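Local coordinates for BamaA.19900.a (Balamuthia mandrillaris, PDB 6VZZ), which probably phosphorylates glucose at its 6-hydroxyl with ATP, as a glucokinase of the actin-like ATPase clan, and binds glucose, at residues L187-A190 with G196-T199; K314-I319 with M332-D337. One frame throughout, in Å; residues are numbered along the deposited sequence.

How the contacts relate
Contact 1 and contact 2 share one mixed sheet, with their centres about 8 Å apart. Strands 186-191 and 331-335 are neighbours in it and run parallel. Two probable hydrogen bonds join them: Leu333 N lies 2.8 Å from Leu187 O, and Ala335 N 2.8 Å from Leu189 O. Contact 1 pairs strand 186-191 with the next strand, 195-201. Contact 2 sets helix 303-327 against strand 331-335. The same helix also packs on contact 1, where Leu316 touches Leu189. Glucose lies at the Gly196 end of contact 1, with Gly196 CA 3.5 Å from C6 of the sugar. Contact 2 is set further back, its Leu316 side chain about 11 Å from a bound glucose.

Contact 1 (L187-A190 with G196-T199); sequences LVLA and GIAT. With BGC (beta-D-glucopyranose), chain B.
Val188 and Ala198 form a hydrogen-bonded antiparallel pair in the hairpin of strands 186-191 and 195-201. Val188 N gives a nearly straight bond of 2.9 Å to Ala198 O, from a position tilted off the carbonyl plane. Ala198 N returns one of 3.0 Å to Val188 O, this time in the carbonyl plane. Ala190 and Gly196 make the second such pair. The tight side of the hairpin carries Leu187, Leu189, Ile197 and Thr199. Leu187 CG is anti to the backbone N (chi1 -179°), and its CD1 reaches across to Ile197 CG2 at 3.8 Å. Leu189 and Ile197 run alongside each other in the same direction, but more loosely, with CG of Leu189 4.2 Å from CG1 of Ile197. Helix 303-327 covers this face through Leu316, Leu323 and Leu327. On the other face the cross-strand side-chain contact is slight. Val188 and Ala198 pack instead on Leu147 of helix 146-159, and Ala190 is partly exposed. At its Gly196 end the hairpin meets glucose, the bare CA lying against C6. The two backbone bonds between Ala190 and Gly196 probably help hold the Gly196 main chain beside the sugar, while glucose is hydrogen-bonded to other residues, among them the carboxylates of Asp146 and Glu258.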
loop_
_atom_site.group_PDB
_atom_site.type_symbol
_atom_site.label_atom_id
_atom_site.label_comp_id
_atom_site.label_asym_id
_atom_site.label_seq_id
_atom_site.Cartn_x
_atom_site.Cartn_y
_atom_site.Cartn_z
ATOM N N LEU A 187 6.496 -1.013 8.131
ATOM C CA LEU A 187 5.056 -0.908 8.301
ATOM C C LEU A 187 4.741 -0.724 9.780
ATOM O O LEU A 187 5.300 -1.416 10.634
ATOM C CB LEU A 187 4.374 -2.166 7.754
ATOM C CG LEU A 187 2.856 -2.325 7.777
ATOM C CD1 LEU A 187 2.176 -1.310 6.887
ATOM C CD2 LEU A 187 2.473 -3.733 7.347
ATOM N N VAL A 188 3.864 0.226 10.091
ATOM C CA VAL A 188 3.416 0.453 11.463
ATOM C C VAL A 188 1.918 0.188 11.536
ATOM O O VAL A 188 1.150 0.720 10.725
ATOM C CB VAL A 188 3.743 1.878 11.949
ATOM C CG1 VAL A 188 3.210 2.086 13.357
ATOM C CG2 VAL A 188 5.240 2.139 11.886
ATOM N N LEU A 189 1.508 -0.641 12.499
ATOM C CA LEU A 189 0.109 -0.993 12.739
ATOM C C LEU A 189 -0.235 -0.740 14.199
ATOM O O LEU A 189 0.589 -0.989 15.086
ATOM C CB LEU A 189 -0.192 -2.477 12.414
ATOM C CG LEU A 189 0.196 -3.060 11.054
ATOM C CD1 LEU A 189 1.636 -3.533 11.056
ATOM C CD2 LEU A 189 -0.726 -4.192 10.689
ATOM N N ALA A 190 -1.462 -0.280 14.452
ATOM C CA ALA A 190 -1.946 -0.109 15.816
ATOM C C ALA A 190 -3.399 -0.538 15.895
ATOM O O ALA A 190 -4.233 -0.047 15.127
ATOM C CB ALA A 190 -1.799 1.337 16.300
ATOM N N GLY A 196 -5.254 1.084 12.651
ATOM C CA GLY A 196 -4.417 2.136 12.112
ATOM C C GLY A 196 -3.202 1.559 11.402
ATOM O O GLY A 196 -2.563 0.628 11.901
ATOM N N ILE A 197 -2.882 2.134 10.241
ATOM C CA ILE A 197 -1.773 1.653 9.422
ATOM C C ILE A 197 -1.096 2.828 8.723
ATOM O O ILE A 197 -1.761 3.636 8.065
ATOM C CB ILE A 197 -2.250 0.614 8.391
ATOM C CG1 ILE A 197 -2.649 -0.687 9.094
ATOM C CG2 ILE A 197 -1.161 0.358 7.368
ATOM C CD1 ILE A 197 -3.212 -1.712 8.188
ATOM N N ALA A 198 0.228 2.911 8.855
ATOM C CA ALA A 198 1.048 3.867 8.126
ATOM C C ALA A 198 2.374 3.193 7.787
ATOM O O ALA A 198 2.651 2.074 8.228
ATOM C CB ALA A 198 1.257 5.148 8.935
ATOM N N THR A 199 3.207 3.865 6.994
ATOM C CA THR A 199 4.480 3.283 6.580
ATOM C C THR A 199 5.595 4.310 6.688
ATOM O O THR A 199 5.459 5.435 6.199
ATOM C CB THR A 199 4.421 2.755 5.139
ATOM O OG1 THR A 199 3.366 1.798 5.023
ATOM C CG2 THR A 199 5.745 2.082 4.750
HETATM C C2 BGC B . -9.198 5.455 10.682
HETATM C C3 BGC B . -7.715 5.768 10.558
HETATM C C4 BGC B . -7.043 5.662 11.921
HETATM C C5 BGC B . -7.340 4.295 12.527
HETATM C C6 BGC B . -6.756 4.094 13.905
HETATM C C1 BGC B . -9.362 4.092 11.336
HETATM O O1 BGC B . -10.690 3.719 11.397
HETATM O O2 BGC B . -9.812 5.470 9.399
HETATM O O3 BGC B . -7.523 7.059 9.998
HETATM O O4 BGC B . -5.637 5.797 11.782
HETATM O O5 BGC B . -8.760 4.127 12.627
HETATM O O6 BGC B . -7.033 5.189 14.753
#

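Contact 2 (K314-I319 with M332-D337); sequences KFLMRI and MLLAGD
Leu316 and Leu334 meet through their methyl groups, CD2 to CD2 at 4.1 Å. The two side chains cross at a slant between helix 303-327 and strand 331-335. Both start toward the opposite segment, but their first torsions differ. In Leu316, CG lies opposite the backbone N (chi1 172°), beside the carbonyl carbon. In Leu334 it lies beside the N and opposite the carbonyl carbon (chi1 -58°). Both Leu334 methyls meet the helix. Its CD1 takes the second contact, 4.3 Å from Met317 CE. Met317 does not start toward the strand. A bend at its first torsion (chi1 -69°) and a second, similar bend at the next bring the terminal methyl there. No hydrogen bond crosses the contact, and all three residues are buried. The nearest CA atoms, those of Leu316 and Leu334, are 9.9 Å apart, so only side-chain ends bridge the gap. Neighbouring elements close the layer: Leu316 also touches Leu189 and Val191, and Met317 touches Leu353 of helix 350-357. On the helix, Arg318 forms salt bridges with Glu237 and Glu356. A helix laid by its apolar side on a mixed sheet is typical of the actin-like ATPase fold, to which sugar kinases of this clan belong.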
loop_
_atom_site.group_PDB
_atom_site.type_symbol
_atom_site.label_atom_id
_atom_site.label_comp_id
_atom_site.label_asym_id
_atom_site.label_seq_id
_atom_site.Cartn_x
_atom_site.Cartn_y
_atom_site.Cartn_z
ATOM N N LYS A 314 -5.421 -13.292 14.337
ATOM C CA LYS A 314 -5.210 -13.949 13.053
ATOM C C LYS A 314 -5.422 -12.971 11.905
ATOM O O LYS A 314 -4.611 -12.897 10.976
ATOM C CB LYS A 314 -6.132 -15.158 12.919
ATOM C CG LYS A 314 -5.968 -15.884 11.600
ATOM C CD LYS A 314 -6.192 -17.381 11.741
ATOM C CE LYS A 314 -7.665 -17.734 11.733
ATOM N NZ LYS A 314 -7.881 -19.210 11.544
ATOM N N PHE A 315 -6.495 -12.182 11.967
ATOM C CA PHE A 315 -6.749 -11.255 10.871
ATOM C C PHE A 315 -5.799 -10.072 10.904
ATOM O O PHE A 315 -5.494 -9.503 9.851
ATOM C CB PHE A 315 -8.202 -10.794 10.883
ATOM C CG PHE A 315 -9.127 -11.752 10.201
ATOM C CD1 PHE A 315 -9.615 -12.864 10.878
ATOM C CD2 PHE A 315 -9.481 -11.566 8.874
ATOM C CE1 PHE A 315 -10.455 -13.768 10.244
ATOM C CE2 PHE A 315 -10.315 -12.457 8.236
ATOM C CZ PHE A 315 -10.809 -13.564 8.920
ATOM N N LEU A 316 -5.304 -9.693 12.084
ATOM C CA LEU A 316 -4.218 -8.718 12.119
ATOM C C LEU A 316 -2.988 -9.260 11.398
ATOM O O LEU A 316 -2.353 -8.547 10.614
ATOM C CB LEU A 316 -3.873 -8.345 13.561
ATOM C CG LEU A 316 -2.610 -7.483 13.683
ATOM C CD1 LEU A 316 -2.852 -6.092 13.134
ATOM C CD2 LEU A 316 -2.130 -7.417 15.113
ATOM N N MET A 317 -2.652 -10.533 11.629
ATOM C CA MET A 317 -1.523 -11.123 10.920
ATOM C C MET A 317 -1.783 -11.227 9.418
ATOM O O MET A 317 -0.840 -11.150 8.627
ATOM C CB MET A 317 -1.195 -12.501 11.495
ATOM C CG MET A 317 -0.610 -12.485 12.897
ATOM S SD MET A 317 0.995 -11.663 12.984
ATOM C CE MET A 317 0.597 -10.200 13.924
ATOM N N ARG A 318 -3.043 -11.401 9.000
ATOM C CA ARG A 318 -3.307 -11.559 7.569
ATOM C C ARG A 318 -3.146 -10.242 6.815
ATOM O O ARG A 318 -2.588 -10.221 5.711
ATOM C CB ARG A 318 -4.700 -12.128 7.336
ATOM C CG ARG A 318 -4.981 -12.408 5.875
ATOM C CD ARG A 318 -6.172 -13.339 5.720
ATOM N NE ARG A 318 -6.087 -14.432 6.677
ATOM C CZ ARG A 318 -7.097 -15.233 7.004
ATOM N NH1 ARG A 318 -6.913 -16.180 7.912
ATOM N NH2 ARG A 318 -8.289 -15.073 6.442
ATOM N N ILE A 319 -3.640 -9.134 7.373
ATOM C CA ILE A 319 -3.450 -7.857 6.694
ATOM C C ILE A 319 -1.978 -7.459 6.737
ATOM O O ILE A 319 -1.437 -6.910 5.770
ATOM C CB ILE A 319 -4.376 -6.774 7.297
ATOM C CG1 ILE A 319 -4.220 -5.423 6.585
ATOM C CG2 ILE A 319 -4.102 -6.570 8.773
ATOM C CD1 ILE A 319 -4.353 -5.485 5.080
ATOM N N MET A 332 8.083 -4.624 10.550
ATOM C CA MET A 332 6.826 -4.024 10.961
ATOM C C MET A 332 6.809 -3.838 12.470
ATOM O O MET A 332 7.477 -4.563 13.210
ATOM C CB MET A 332 5.618 -4.849 10.503
ATOM C CG MET A 332 5.757 -6.323 10.713
ATOM S SD MET A 332 4.273 -7.233 10.225
ATOM C CE MET A 332 4.649 -8.782 11.024
ATOM N N LEU A 333 6.048 -2.843 12.912
ATOM C CA LEU A 333 5.956 -2.476 14.319
ATOM C C LEU A 333 4.494 -2.516 14.738
ATOM O O LEU A 333 3.658 -1.838 14.133
ATOM C CB LEU A 333 6.543 -1.083 14.559
ATOM C CG LEU A 333 8.059 -0.897 14.415
ATOM C CD1 LEU A 333 8.532 -0.878 12.965
ATOM C CD2 LEU A 333 8.463 0.374 15.120
ATOM N N LEU A 334 4.185 -3.323 15.753
ATOM C CA LEU A 334 2.874 -3.293 16.397
ATOM C C LEU A 334 2.919 -2.251 17.508
ATOM O O LEU A 334 3.687 -2.395 18.466
ATOM C CB LEU A 334 2.498 -4.669 16.954
ATOM C CG LEU A 334 2.475 -5.809 15.920
ATOM C CD1 LEU A 334 2.137 -7.159 16.546
ATOM C CD2 LEU A 334 1.489 -5.476 14.816
ATOM N N ALA A 335 2.122 -1.196 17.371
ATOM C CA ALA A 335 2.235 -0.033 18.236
ATOM C C ALA A 335 0.910 0.249 18.929
ATOM O O ALA A 335 -0.131 -0.321 18.592
ATOM C CB ALA A 335 2.688 1.197 17.442
ATOM N N GLY A 336 0.970 1.146 19.898
ATOM C CA GLY A 336 -0.147 1.579 20.710
ATOM C C GLY A 336 -0.006 1.083 22.137
ATOM O O GLY A 336 0.634 0.059 22.406
ATOM N N ASP A 337 -0.605 1.826 23.074
ATOM C CA ASP A 337 -0.572 1.392 24.469
ATOM C C ASP A 337 -1.436 0.157 24.684
ATOM O O ASP A 337 -1.164 -0.645 25.583
ATOM C CB ASP A 337 -1.011 2.524 25.398
ATOM C CG ASP A 337 0.047 3.625 25.527
ATOM O OD1 ASP A 337 1.138 3.491 24.934
ATOM O OD2 ASP A 337 -0.214 4.630 26.226
#